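Local coordinates for protein kirola (Actinidia deliciosa, PDB 4IGV) that is a kiwifruit allergen of the ripening-related, PR-10-like protein family, whose natural role is not settled but probably includes binding small hydrophobic molecules, as in relatives, at residues I23-L28 with E74-E79; D43-N48 with G53-F58; V114-H119 with N135-I140; F118-L123 with E128-L133. One frame throughout, in Å; residues are numbered along the deposited sequence.

In the fold
All four contacts belong to one Bet v 1-like fold, a seven-stranded antiparallel sheet curved around the long C-terminal helix 131-145. Contacts 3 and 4 follow each other along strand 112-122, share Phe118, and tie this strand to the helix and to the turn leading into it; their centres are about 12 Å apart. Contact 1 joins helix 17-25 to strand 65-77, and contact 2 is the hairpin nested within the chain loop it closes. Leu28 of contact 1 packs on Ile56 and Phe58 of contact 2, while Phe24 reaches Trp116 of contact 3. Contacts 1 and 4, about 22 Å apart between centres, lie on opposite sides of the chain's centre.

Contact 1. Residues I23-L28 with E74-E79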
loop_
_atom_site.group_PDB
_atom_site.type_symbol
_atom_site.label_atom_id
_atom_site.label_comp_id
_atom_site.label_asym_id
_atom_site.label_seq_id
_atom_site.Cartn_x
_atom_site.Cartn_y
_atom_site.Cartn_z
ATOM N N ILE A 23 8.383 0.823 -7.926
ATOM C CA ILE A 23 7.816 -0.406 -7.373
ATOM C C ILE A 23 6.317 -0.276 -7.208
ATOM O O ILE A 23 5.542 -1.127 -7.627
ATOM C CB ILE A 23 8.503 -0.831 -6.055
ATOM C CG1 ILE A 23 9.958 -1.154 -6.359
ATOM C CG2 ILE A 23 7.702 -1.978 -5.358
ATOM C CD1 ILE A 23 10.834 -1.214 -5.068
ATOM N N PHE A 24 5.856 0.767 -6.539
ATOM C CA PHE A 24 4.436 0.899 -6.248
ATOM C C PHE A 24 3.557 1.191 -7.436
ATOM O O PHE A 24 2.387 0.817 -7.446
ATOM C CB PHE A 24 4.214 1.884 -5.099
ATOM C CG PHE A 24 4.409 1.198 -3.756
ATOM C CD1 PHE A 24 5.617 1.054 -3.198
ATOM C CD2 PHE A 24 3.350 0.511 -3.188
ATOM C CE1 PHE A 24 5.759 0.350 -2.019
ATOM C CE2 PHE A 24 3.513 -0.185 -1.987
ATOM C CZ PHE A 24 4.732 -0.244 -1.431
ATOM N N ARG A 25 4.113 1.847 -8.445
ATOM C CA ARG A 25 3.382 2.110 -9.657
ATOM C C ARG A 25 3.512 0.960 -10.654
ATOM O O ARG A 25 2.488 0.394 -11.027
ATOM C CB ARG A 25 3.802 3.428 -10.323
ATOM C CG ARG A 25 2.993 3.707 -11.566
ATOM C CD ARG A 25 3.288 5.015 -12.251
ATOM N NE ARG A 25 2.487 5.115 -13.468
ATOM C CZ ARG A 25 2.636 6.039 -14.393
ATOM N NH1 ARG A 25 3.477 7.021 -14.205
ATOM N NH2 ARG A 25 1.842 6.058 -15.448
ATOM N N TYR A 26 4.721 0.646 -11.108
ATOM C CA TYR A 26 4.890 -0.245 -12.220
ATOM C C TYR A 26 5.313 -1.673 -11.899
ATOM O O TYR A 26 5.124 -2.567 -12.749
ATOM C CB TYR A 26 5.939 0.342 -13.134
ATOM C CG TYR A 26 5.482 1.461 -14.017
ATOM C CD1 TYR A 26 6.041 2.699 -13.901
ATOM C CD2 TYR A 26 4.583 1.221 -15.025
ATOM C CE1 TYR A 26 5.668 3.750 -14.763
ATOM C CE2 TYR A 26 4.192 2.253 -15.881
ATOM C CZ TYR A 26 4.780 3.487 -15.715
ATOM O OH TYR A 26 4.410 4.476 -16.648
ATOM N N ARG A 27 5.908 -1.923 -10.750
ATOM C CA ARG A 27 6.469 -3.260 -10.490
ATOM C C ARG A 27 6.086 -3.744 -9.097
ATOM O O ARG A 27 6.913 -4.252 -8.334
ATOM C CB ARG A 27 7.983 -3.267 -10.695
ATOM C CG ARG A 27 8.447 -2.804 -12.076
ATOM C CD ARG A 27 9.872 -3.074 -12.417
ATOM N NE ARG A 27 10.119 -4.520 -12.505
ATOM C CZ ARG A 27 11.289 -5.128 -12.352
ATOM N NH1 ARG A 27 12.347 -4.402 -12.123
ATOM N NH2 ARG A 27 11.393 -6.463 -12.432
ATOM N N LEU A 28 4.789 -3.712 -8.821
ATOM C CA LEU A 28 4.304 -3.963 -7.485
ATOM C C LEU A 28 4.569 -5.398 -7.049
ATOM O O LEU A 28 4.759 -5.687 -5.858
ATOM C CB LEU A 28 2.814 -3.568 -7.366
ATOM C CG LEU A 28 2.225 -3.454 -5.952
ATOM C CD1 LEU A 28 2.946 -2.437 -5.051
ATOM C CD2 LEU A 28 0.745 -3.133 -6.068
ATOM N N GLU A 74 -7.118 3.632 -8.408
ATOM C CA GLU A 74 -8.099 4.692 -8.632
ATOM C C GLU A 74 -7.447 5.939 -9.196
ATOM O O GLU A 74 -8.154 6.731 -9.818
ATOM C CB GLU A 74 -8.770 4.997 -7.269
ATOM C CG GLU A 74 -9.471 6.226 -6.952
ATOM C CD GLU A 74 -10.218 6.056 -5.592
ATOM O OE1 GLU A 74 -10.941 5.051 -5.412
ATOM O OE2 GLU A 74 -10.168 6.979 -4.803
ATOM N N ALA A 75 -6.198 6.201 -8.865
ATOM C CA ALA A 75 -5.526 7.433 -9.253
ATOM C C ALA A 75 -4.050 7.259 -9.295
ATOM O O ALA A 75 -3.480 6.499 -8.502
ATOM C CB ALA A 75 -5.908 8.563 -8.255
ATOM N N ILE A 76 -3.437 8.002 -10.183
ATOM C CA ILE A 76 -1.990 8.134 -10.313
ATOM C C ILE A 76 -1.641 9.568 -10.545
ATOM O O ILE A 76 -2.318 10.207 -11.368
ATOM C CB ILE A 76 -1.424 7.291 -11.452
ATOM C CG1 ILE A 76 -1.579 5.829 -11.111
ATOM C CG2 ILE A 76 0.053 7.644 -11.791
ATOM C CD1 ILE A 76 -1.104 4.872 -12.158
ATOM N N ASP A 77 -0.675 10.110 -9.821
ATOM C CA ASP A 77 -0.120 11.425 -10.107
ATOM C C ASP A 77 1.369 11.263 -10.268
ATOM O O ASP A 77 2.082 10.995 -9.300
ATOM C CB ASP A 77 -0.491 12.413 -9.027
ATOM C CG ASP A 77 -0.025 13.800 -9.359
ATOM O OD1 ASP A 77 1.002 13.988 -10.026
ATOM O OD2 ASP A 77 -0.714 14.765 -8.942
ATOM N N GLU A 78 1.856 11.295 -11.501
ATOM C CA GLU A 78 3.271 11.009 -11.760
ATOM C C GLU A 78 4.128 12.144 -11.287
ATOM O O GLU A 78 5.305 11.914 -10.954
ATOM C CB GLU A 78 3.533 10.665 -13.241
ATOM C CG GLU A 78 3.214 11.708 -14.217
ATOM C CD GLU A 78 4.180 12.897 -14.432
ATOM O OE1 GLU A 78 5.366 12.877 -13.955
ATOM O OE2 GLU A 78 3.714 13.883 -15.142
ATOM N N GLU A 79 3.586 13.352 -11.179
ATOM C CA GLU A 79 4.403 14.498 -10.757
ATOM C C GLU A 79 4.700 14.475 -9.282
ATOM O O GLU A 79 5.829 14.807 -8.861
ATOM C CB GLU A 79 3.745 15.816 -11.181
ATOM C CG GLU A 79 4.468 17.028 -10.765
ATOM C CD GLU A 79 5.755 17.193 -11.518
ATOM O OE1 GLU A 79 5.727 17.084 -12.789
ATOM O OE2 GLU A 79 6.765 17.472 -10.841
#
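This surface packing contact sets Arg25 of helix 17-25 across Ile76 near the end of strand 65-77, where a short helix of the Bet v 1 fold meets the curved sheet. CG of Arg25 is anti to its own N (chi1 -178°), and the chain stays extended to NE, so that the two side chains cross at about a right angle. Both ends of Ile76 meet the guanidinium: CD1 comes 3.8 Å from Arg25 NE, and CG2 lies 3.9 Å above the guanidinium plane, over its centre. The opposite face is covered by Tyr26 OH, 3.2 Å above the plane, so the flat group is held between a methyl and a hydroxyl. Arg25 NE donates a hydrogen bond to the carbonyl O of Gly50, tying in the loop between strands 39-46 and 55-62. Glu78 makes van der Waals contact instead of a salt bridge: its CB sits 3.8 Å from Arg25 NH1, whereas its carboxylate leads away, OE1 remaining 6.2 Å from NH1.

Contact 2. Residues D43-N48 with G53-F58; sequences DLLEGN and GSVIFF
Asp43 turns its CG anti to the carbonyl carbon (chi1 -57°), while Phe57 has CG anti to the backbone N (chi1 -179°); the two side chains run side by side, and the carboxylate meets the ring at its edge, with Asp43 OD2 3.9 Å from Phe57 CD2. The two planes are nearly coplanar, 20° apart. The backbones of Asp43 and Phe57 form an antiparallel hydrogen-bonded pair, each N bonded to the other's O at 2.8 Å. Leu44 and Ile56 are the next, non-hydrogen-bonded pair; on their face of the sheet Leu44 CD1 packs 4.2 Å from Ile56 CG1. The regular hairpin of strands 39-46 and 55-62 is then broken by a classic beta bulge, in which Leu45 and Glu46 both face Val55. Val55 O accepts a 2.8 Å bond from Leu45 N and a weak one from Glu46 N at 3.3 Å, and Val55 N returns a bond to Glu46 O. The extra residue turns Leu45 toward the partner strand, where its CD1 lies 3.9 Å from Phe57 CB. Past the bulge, Ser54 CB rests 3.4 Å from Asn48 O, while Ser54 OG bonds to Thr51 O within the connecting loop.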
loop_
_atom_site.group_PDB
_atom_site.type_symbol
_atom_site.label_atom_id
_atom_site.label_comp_id
_atom_site.label_asym_id
_atom_site.label_seq_id
_atom_site.Cartn_x
_atom_site.Cartn_y
_atom_site.Cartn_z
ATOM N N ASP A 43 -0.894 -10.125 -7.852
ATOM C CA ASP A 43 -1.318 -10.668 -9.145
ATOM C C ASP A 43 -2.191 -9.690 -9.886
ATOM O O ASP A 43 -3.302 -9.356 -9.427
ATOM C CB ASP A 43 -2.092 -11.962 -8.974
ATOM C CG ASP A 43 -1.291 -13.001 -8.228
ATOM O OD1 ASP A 43 -0.160 -13.296 -8.688
ATOM O OD2 ASP A 43 -1.708 -13.385 -7.110
ATOM N N LEU A 44 -1.713 -9.220 -11.032
ATOM C CA LEU A 44 -2.508 -8.365 -11.879
ATOM C C LEU A 44 -3.654 -9.204 -12.430
ATOM O O LEU A 44 -3.448 -10.292 -12.951
ATOM C CB LEU A 44 -1.618 -7.824 -13.014
ATOM C CG LEU A 44 -2.281 -6.855 -13.998
ATOM C CD1 LEU A 44 -2.630 -5.528 -13.332
ATOM C CD2 LEU A 44 -1.301 -6.621 -15.097
ATOM N N LEU A 45 -4.859 -8.666 -12.337
ATOM C CA LEU A 45 -6.039 -9.306 -12.851
ATOM C C LEU A 45 -6.588 -8.649 -14.090
ATOM O O LEU A 45 -7.091 -9.344 -14.942
ATOM C CB LEU A 45 -7.109 -9.303 -11.773
ATOM C CG LEU A 45 -6.835 -10.074 -10.508
ATOM C CD1 LEU A 45 -8.100 -10.066 -9.619
ATOM C CD2 LEU A 45 -6.394 -11.485 -10.760
ATOM N N GLU A 46 -6.527 -7.317 -14.201
ATOM C CA GLU A 46 -7.011 -6.579 -15.357
ATOM C C GLU A 46 -6.179 -5.342 -15.572
ATOM O O GLU A 46 -5.657 -4.755 -14.604
ATOM C CB GLU A 46 -8.470 -6.188 -15.193
ATOM C CG GLU A 46 -9.395 -7.284 -14.956
ATOM C CD GLU A 46 -9.406 -8.334 -16.110
ATOM O OE1 GLU A 46 -8.925 -8.194 -17.305
ATOM O OE2 GLU A 46 -9.857 -9.475 -15.772
ATOM N N GLY A 47 -6.062 -4.944 -16.833
ATOM C CA GLY A 47 -5.327 -3.723 -17.143
ATOM C C GLY A 47 -3.854 -4.007 -17.323
ATOM O O GLY A 47 -3.437 -5.116 -17.633
ATOM N N ASN A 48 -3.055 -3.000 -17.053
ATOM C CA ASN A 48 -1.613 -3.082 -17.152
ATOM C C ASN A 48 -1.024 -2.507 -15.907
ATOM O O ASN A 48 -1.578 -1.547 -15.356
ATOM C CB ASN A 48 -1.140 -2.211 -18.327
ATOM C CG ASN A 48 -1.521 -2.792 -19.701
ATOM O OD1 ASN A 48 -1.339 -4.012 -19.903
ATOM N ND2 ASN A 48 -2.037 -1.961 -20.633
ATOM N N GLY A 53 -7.056 2.256 -13.189
ATOM C CA GLY A 53 -8.010 1.242 -13.477
ATOM C C GLY A 53 -7.546 -0.158 -13.481
ATOM O O GLY A 53 -8.363 -1.102 -13.578
ATOM N N SER A 54 -6.250 -0.379 -13.322
ATOM C CA SER A 54 -5.735 -1.720 -13.209
ATOM C C SER A 54 -6.272 -2.359 -11.930
ATOM O O SER A 54 -6.554 -1.664 -10.896
ATOM C CB SER A 54 -4.205 -1.768 -13.247
ATOM O OG SER A 54 -3.568 -0.935 -12.284
ATOM N N VAL A 55 -6.432 -3.672 -11.956
ATOM C CA VAL A 55 -7.016 -4.405 -10.854
ATOM C C VAL A 55 -6.005 -5.438 -10.391
ATOM O O VAL A 55 -5.498 -6.209 -11.218
ATOM C CB VAL A 55 -8.333 -5.095 -11.287
ATOM C CG1 VAL A 55 -8.944 -5.955 -10.133
ATOM C CG2 VAL A 55 -9.359 -4.091 -11.859
ATOM N N ILE A 56 -5.716 -5.434 -9.104
ATOM C CA ILE A 56 -4.624 -6.190 -8.539
ATOM C C ILE A 56 -5.141 -7.008 -7.349
ATOM O O ILE A 56 -5.875 -6.508 -6.468
ATOM C CB ILE A 56 -3.443 -5.299 -8.127
ATOM C CG1 ILE A 56 -2.950 -4.492 -9.304
ATOM C CG2 ILE A 56 -2.301 -6.154 -7.534
ATOM C CD1 ILE A 56 -1.886 -3.457 -8.897
ATOM N N PHE A 57 -4.715 -8.275 -7.301
ATOM C CA PHE A 57 -5.064 -9.174 -6.183
ATOM C C PHE A 57 -3.832 -9.350 -5.284
ATOM O O PHE A 57 -2.756 -9.589 -5.783
ATOM C CB PHE A 57 -5.505 -10.521 -6.748
ATOM C CG PHE A 57 -5.927 -11.538 -5.706
ATOM C CD1 PHE A 57 -7.175 -11.428 -5.087
ATOM C CD2 PHE A 57 -5.122 -12.608 -5.415
ATOM C CE1 PHE A 57 -7.570 -12.380 -4.166
ATOM C CE2 PHE A 57 -5.541 -13.571 -4.485
ATOM C CZ PHE A 57 -6.791 -13.422 -3.893
ATOM N N PHE A 58 -4.035 -9.237 -3.955
ATOM C CA PHE A 58 -2.970 -9.380 -2.987
ATOM C C PHE A 58 -3.233 -10.556 -2.089
ATOM O O PHE A 58 -4.354 -10.741 -1.583
ATOM C CB PHE A 58 -2.868 -8.133 -2.127
ATOM C CG PHE A 58 -2.481 -6.892 -2.867
ATOM C CD1 PHE A 58 -1.194 -6.547 -3.059
ATOM C CD2 PHE A 58 -3.453 -6.052 -3.409
ATOM C CE1 PHE A 58 -0.826 -5.393 -3.739
ATOM C CE2 PHE A 58 -3.085 -4.921 -4.075
ATOM C CZ PHE A 58 -1.792 -4.588 -4.233
#

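Contact 3. Residues V114-H119 with N135-I140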
loop_
_atom_site.group_PDB
_atom_site.type_symbol
_atom_site.label_atom_id
_atom_site.label_comp_id
_atom_site.label_asym_id
_atom_site.label_seq_id
_atom_site.Cartn_x
_atom_site.Cartn_y
_atom_site.Cartn_z
ATOM N N VAL A 114 8.327 8.498 2.209
ATOM C CA VAL A 114 7.100 7.841 1.753
ATOM C C VAL A 114 5.992 8.167 2.723
ATOM O O VAL A 114 6.179 7.992 3.955
ATOM C CB VAL A 114 7.342 6.306 1.660
ATOM C CG1 VAL A 114 6.050 5.598 1.175
ATOM C CG2 VAL A 114 8.539 5.983 0.758
ATOM N N THR A 115 4.884 8.675 2.212
ATOM C CA THR A 115 3.756 8.945 3.039
ATOM C C THR A 115 2.642 7.983 2.689
ATOM O O THR A 115 2.243 7.870 1.519
ATOM C CB THR A 115 3.270 10.382 2.820
ATOM O OG1 THR A 115 4.315 11.265 3.224
ATOM C CG2 THR A 115 2.055 10.678 3.747
ATOM N N TRP A 116 2.132 7.322 3.716
ATOM C CA TRP A 116 0.998 6.391 3.595
ATOM C C TRP A 116 -0.239 7.089 4.185
ATOM O O TRP A 116 -0.183 7.585 5.329
ATOM C CB TRP A 116 1.313 5.129 4.424
ATOM C CG TRP A 116 2.366 4.277 3.834
ATOM C CD1 TRP A 116 3.680 4.320 4.124
ATOM C CD2 TRP A 116 2.184 3.173 2.937
ATOM N NE1 TRP A 116 4.365 3.375 3.379
ATOM C CE2 TRP A 116 3.446 2.622 2.700
ATOM C CE3 TRP A 116 1.078 2.558 2.399
ATOM C CZ2 TRP A 116 3.636 1.532 1.865
ATOM C CZ3 TRP A 116 1.251 1.482 1.560
ATOM C CH2 TRP A 116 2.526 0.938 1.343
ATOM N N THR A 117 -1.310 7.159 3.419
ATOM C CA THR A 117 -2.542 7.725 3.867
ATOM C C THR A 117 -3.653 6.720 3.684
ATOM O O THR A 117 -3.826 6.192 2.578
ATOM C CB THR A 117 -2.866 9.050 3.127
ATOM O OG1 THR A 117 -1.844 9.993 3.285
ATOM C CG2 THR A 117 -4.197 9.665 3.632
ATOM N N PHE A 118 -4.441 6.484 4.722
ATOM C CA PHE A 118 -5.646 5.681 4.643
ATOM C C PHE A 118 -6.852 6.578 4.793
ATOM O O PHE A 118 -6.881 7.426 5.669
ATOM C CB PHE A 118 -5.748 4.656 5.763
ATOM C CG PHE A 118 -4.631 3.649 5.860
ATOM C CD1 PHE A 118 -3.744 3.365 4.846
ATOM C CD2 PHE A 118 -4.532 2.891 7.032
ATOM C CE1 PHE A 118 -2.773 2.391 5.009
ATOM C CE2 PHE A 118 -3.536 1.914 7.195
ATOM C CZ PHE A 118 -2.711 1.658 6.172
ATOM N N HIS A 119 -7.850 6.390 3.934
ATOM C CA HIS A 119 -9.158 7.016 4.125
ATOM C C HIS A 119 -10.139 5.866 4.160
ATOM O O HIS A 119 -10.195 5.050 3.233
ATOM C CB HIS A 119 -9.527 7.923 2.958
ATOM C CG HIS A 119 -8.724 9.175 2.870
ATOM N ND1 HIS A 119 -9.006 10.274 3.662
ATOM C CD2 HIS A 119 -7.709 9.548 2.059
ATOM C CE1 HIS A 119 -8.131 11.234 3.404
ATOM N NE2 HIS A 119 -7.338 10.826 2.433
ATOM N N ASN A 135 1.005 -0.346 10.488
ATOM C CA ASN A 135 2.279 -0.931 10.911
ATOM C C ASN A 135 2.807 -1.857 9.845
ATOM O O ASN A 135 3.991 -1.853 9.540
ATOM C CB ASN A 135 2.109 -1.703 12.226
ATOM C CG ASN A 135 1.772 -0.804 13.426
ATOM O OD1 ASN A 135 2.101 0.386 13.434
ATOM N ND2 ASN A 135 1.137 -1.399 14.467
ATOM N N PHE A 136 1.919 -2.623 9.226
ATOM C CA PHE A 136 2.266 -3.546 8.148
ATOM C C PHE A 136 2.881 -2.822 6.957
ATOM O O PHE A 136 3.869 -3.219 6.378
ATOM C CB PHE A 136 1.007 -4.385 7.860
ATOM C CG PHE A 136 0.990 -5.217 6.599
ATOM C CD1 PHE A 136 1.312 -6.566 6.614
ATOM C CD2 PHE A 136 0.550 -4.649 5.442
ATOM C CE1 PHE A 136 1.202 -7.314 5.432
ATOM C CE2 PHE A 136 0.462 -5.384 4.279
ATOM C CZ PHE A 136 0.819 -6.724 4.309
ATOM N N CYS A 137 2.220 -1.738 6.539
ATOM C CA CYS A 137 2.692 -0.932 5.431
ATOM C C CYS A 137 4.045 -0.301 5.711
ATOM O O CYS A 137 4.904 -0.249 4.823
ATOM C CB CYS A 137 1.676 0.145 5.085
ATOM S SG CYS A 137 0.131 -0.487 4.324
ATOM N N ILE A 138 4.239 0.186 6.923
ATOM C CA ILE A 138 5.522 0.767 7.287
ATOM C C ILE A 138 6.612 -0.312 7.281
ATOM O O ILE A 138 7.739 -0.067 6.868
ATOM C CB ILE A 138 5.439 1.503 8.615
ATOM C CG1 ILE A 138 4.481 2.714 8.473
ATOM C CG2 ILE A 138 6.827 1.980 9.060
ATOM C CD1 ILE A 138 4.931 3.749 7.497
ATOM N N GLU A 139 6.242 -1.524 7.705
ATOM C CA GLU A 139 7.197 -2.653 7.731
ATOM C C GLU A 139 7.620 -2.972 6.330
ATOM O O GLU A 139 8.801 -3.108 6.014
ATOM C CB GLU A 139 6.589 -3.941 8.318
ATOM C CG GLU A 139 7.724 -4.967 8.547
ATOM C CD GLU A 139 7.322 -6.406 8.791
ATOM O OE1 GLU A 139 6.222 -6.662 9.335
ATOM O OE2 GLU A 139 8.174 -7.275 8.433
ATOM N N ILE A 140 6.635 -3.096 5.449
ATOM C CA ILE A 140 6.909 -3.329 4.027
ATOM C C ILE A 140 7.885 -2.277 3.497
ATOM O O ILE A 140 8.850 -2.602 2.813
ATOM C CB ILE A 140 5.641 -3.399 3.179
ATOM C CG1 ILE A 140 4.903 -4.691 3.507
ATOM C CG2 ILE A 140 6.011 -3.317 1.691
ATOM C CD1 ILE A 140 3.487 -4.672 2.946
#
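Cys137 reaches from helix 131-145 into the angle between Trp116 and Phe118 of strand 112-122. Its CB stands almost straight over the six-membered ring of Trp116, 3.6 Å from the centroid and 7° off the normal, a CH-pi contact. SG, anti to the carbonyl carbon (chi1 -70°), leans out obliquely from the same ring and comes 3.6 Å from Trp116 CZ3. The sulfur then meets Phe118 differently, at the ring edge and near its plane, 4.0 Å from CZ: two sulfur-aromatic contacts from one atom. The indole is fixed in rotation from its polar end, since Trp116 NE1 is hydrogen-bonded to Thr141 OG1, a hydroxyl also bonded to Cys137 O one helical turn back. Phe24 adds its ring nearly perpendicular to the indole. With the axes of strand segment 114-119 and helix segment 135-140 9.9 Å apart at their closest and roughly antiparallel, this is the buried sheet-to-helix packing of the Bet v 1 fold.

Contact 4. Residues F118-L123 with E128-L133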
loop_
_atom_site.group_PDB
_atom_site.type_symbol
_atom_site.label_atom_id
_atom_site.label_comp_id
_atom_site.label_asym_id
_atom_site.label_seq_id
_atom_site.Cartn_x
_atom_site.Cartn_y
_atom_site.Cartn_z
ATOM N N PHE A 118 -4.441 6.484 4.722
ATOM C CA PHE A 118 -5.646 5.681 4.643
ATOM C C PHE A 118 -6.852 6.578 4.793
ATOM O O PHE A 118 -6.881 7.426 5.669
ATOM C CB PHE A 118 -5.748 4.656 5.763
ATOM C CG PHE A 118 -4.631 3.649 5.860
ATOM C CD1 PHE A 118 -3.744 3.365 4.846
ATOM C CD2 PHE A 118 -4.532 2.891 7.032
ATOM C CE1 PHE A 118 -2.773 2.391 5.009
ATOM C CE2 PHE A 118 -3.536 1.914 7.195
ATOM C CZ PHE A 118 -2.711 1.658 6.172
ATOM N N HIS A 119 -7.850 6.390 3.934
ATOM C CA HIS A 119 -9.158 7.016 4.125
ATOM C C HIS A 119 -10.139 5.866 4.160
ATOM O O HIS A 119 -10.195 5.050 3.233
ATOM C CB HIS A 119 -9.527 7.923 2.958
ATOM C CG HIS A 119 -8.724 9.175 2.870
ATOM N ND1 HIS A 119 -9.006 10.274 3.662
ATOM C CD2 HIS A 119 -7.709 9.548 2.059
ATOM C CE1 HIS A 119 -8.131 11.234 3.404
ATOM N NE2 HIS A 119 -7.338 10.826 2.433
ATOM N N TYR A 120 -10.943 5.783 5.203
ATOM C CA TYR A 120 -11.798 4.617 5.364
ATOM C C TYR A 120 -13.108 4.996 6.021
ATOM O O TYR A 120 -13.258 6.060 6.652
ATOM C CB TYR A 120 -11.096 3.538 6.232
ATOM C CG TYR A 120 -10.573 4.015 7.567
ATOM C CD1 TYR A 120 -11.399 4.010 8.694
ATOM C CD2 TYR A 120 -9.302 4.536 7.698
ATOM C CE1 TYR A 120 -10.953 4.489 9.880
ATOM C CE2 TYR A 120 -8.852 5.005 8.881
ATOM C CZ TYR A 120 -9.673 4.975 9.963
ATOM O OH TYR A 120 -9.299 5.431 11.227
ATOM N N GLU A 121 -14.072 4.102 5.858
ATOM C CA GLU A 121 -15.336 4.201 6.579
ATOM C C GLU A 121 -15.617 2.855 7.206
ATOM O O GLU A 121 -15.669 1.848 6.487
ATOM C CB GLU A 121 -16.483 4.636 5.671
ATOM C CG GLU A 121 -17.795 4.742 6.474
ATOM C CD GLU A 121 -19.027 5.126 5.708
ATOM O OE1 GLU A 121 -18.928 5.649 4.584
ATOM O OE2 GLU A 121 -20.114 4.876 6.261
ATOM N N LYS A 122 -15.799 2.849 8.538
ATOM C CA LYS A 122 -16.054 1.627 9.294
ATOM C C LYS A 122 -17.472 1.149 9.079
ATOM O O LYS A 122 -18.358 1.975 8.879
ATOM C CB LYS A 122 -15.889 1.861 10.782
ATOM C CG LYS A 122 -14.549 2.409 11.231
ATOM C CD LYS A 122 -14.659 2.766 12.708
ATOM C CE LYS A 122 -13.420 3.345 13.269
ATOM N NZ LYS A 122 -13.675 3.590 14.715
ATOM N N LEU A 123 -17.692 -0.160 9.164
ATOM C CA LEU A 123 -19.082 -0.671 9.098
ATOM C C LEU A 123 -19.871 -0.402 10.389
ATOM O O LEU A 123 -21.101 -0.271 10.325
ATOM C CB LEU A 123 -19.106 -2.168 8.763
ATOM C CG LEU A 123 -18.715 -2.549 7.339
ATOM C CD1 LEU A 123 -18.484 -4.076 7.239
ATOM C CD2 LEU A 123 -19.763 -2.065 6.339
ATOM N N GLU A 128 -12.134 -1.233 14.921
ATOM C CA GLU A 128 -10.896 -0.581 15.332
ATOM C C GLU A 128 -10.371 0.330 14.229
ATOM O O GLU A 128 -10.673 0.108 13.037
ATOM C CB GLU A 128 -9.839 -1.637 15.667
ATOM C CG GLU A 128 -10.186 -2.544 16.826
ATOM C CD GLU A 128 -9.040 -3.464 17.255
ATOM O OE1 GLU A 128 -7.949 -3.402 16.641
ATOM O OE2 GLU A 128 -9.227 -4.247 18.215
ATOM N N GLU A 129 -9.610 1.361 14.592
ATOM C CA GLU A 129 -8.814 2.084 13.597
ATOM C C GLU A 129 -7.748 1.088 13.064
ATOM O O GLU A 129 -7.287 0.199 13.787
ATOM C CB GLU A 129 -8.114 3.334 14.135
ATOM C CG GLU A 129 -8.918 4.420 14.826
ATOM C CD GLU A 129 -10.378 4.484 14.466
ATOM O OE1 GLU A 129 -10.698 4.647 13.270
ATOM O OE2 GLU A 129 -11.218 4.433 15.420
ATOM N N PRO A 130 -7.354 1.230 11.795
ATOM C CA PRO A 130 -6.470 0.257 11.123
ATOM C C PRO A 130 -4.992 0.427 11.455
ATOM O O PRO A 130 -4.102 0.450 10.561
ATOM C CB PRO A 130 -6.776 0.491 9.646
ATOM C CG PRO A 130 -7.186 1.910 9.578
ATOM C CD PRO A 130 -7.924 2.202 10.849
ATOM N N ASN A 131 -4.680 0.480 12.746
ATOM C CA ASN A 131 -3.280 0.632 13.143
ATOM C C ASN A 131 -2.405 -0.539 12.733
ATOM O O ASN A 131 -1.277 -0.345 12.317
ATOM C CB ASN A 131 -3.167 0.889 14.662
ATOM C CG ASN A 131 -3.701 2.262 15.026
ATOM O OD1 ASN A 131 -3.103 3.283 14.658
ATOM N ND2 ASN A 131 -4.822 2.301 15.684
ATOM N N THR A 132 -2.936 -1.744 12.824
ATOM C CA THR A 132 -2.163 -2.917 12.489
ATOM C C THR A 132 -1.813 -2.894 11.009
ATOM O O THR A 132 -0.711 -3.239 10.616
ATOM C CB THR A 132 -2.917 -4.230 12.854
ATOM O OG1 THR A 132 -3.123 -4.272 14.287
ATOM C CG2 THR A 132 -2.129 -5.438 12.440
ATOM N N LEU A 133 -2.736 -2.436 10.163
ATOM C CA LEU A 133 -2.450 -2.353 8.735
ATOM C C LEU A 133 -1.396 -1.269 8.433
ATOM O O LEU A 133 -0.531 -1.427 7.583
ATOM C CB LEU A 133 -3.758 -2.072 7.959
ATOM C CG LEU A 133 -3.627 -2.148 6.459
ATOM C CD1 LEU A 133 -3.320 -3.593 5.967
ATOM C CD2 LEU A 133 -4.845 -1.579 5.731
#
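Phe118, Tyr120 and Lys122 point from one side of strand 112-122 toward segment 128-130, with 8.5 Å from Phe118 CA to Pro130 CA and 8.2 Å from Lys122 CA to Glu128 CA. Pro130 centres an inverse gamma turn and occupies the N-cap position of helix 131-145. Its CD lies over the face of the Tyr120 ring, a CH-pi contact, 3.4 Å from Tyr120 CZ. Glu129, bent at chi2 (-24°), turns both carboxylate oxygens to the strand: OE1 accepts from Tyr120 OH at 2.6 Å through its anti lone pair, and OE2 takes Lys122 NZ at 2.7 Å in a salt bridge, on its syn side but somewhat out of the carboxylate plane. Lys122 NZ also bonds to Val127 O. Pro130 O lies at the edge of the Phe118 ring, in its plane; Pro130 CG packs 3.8 Å from Phe118 CD2, and Leu133 CD2 3.9 Å from Phe118 CZ. Around this, Pro130 touches Met7 of strand 4-12 and Tyr96 of strand 96-107, while Leu133 reaches Ile62 of strand 55-62.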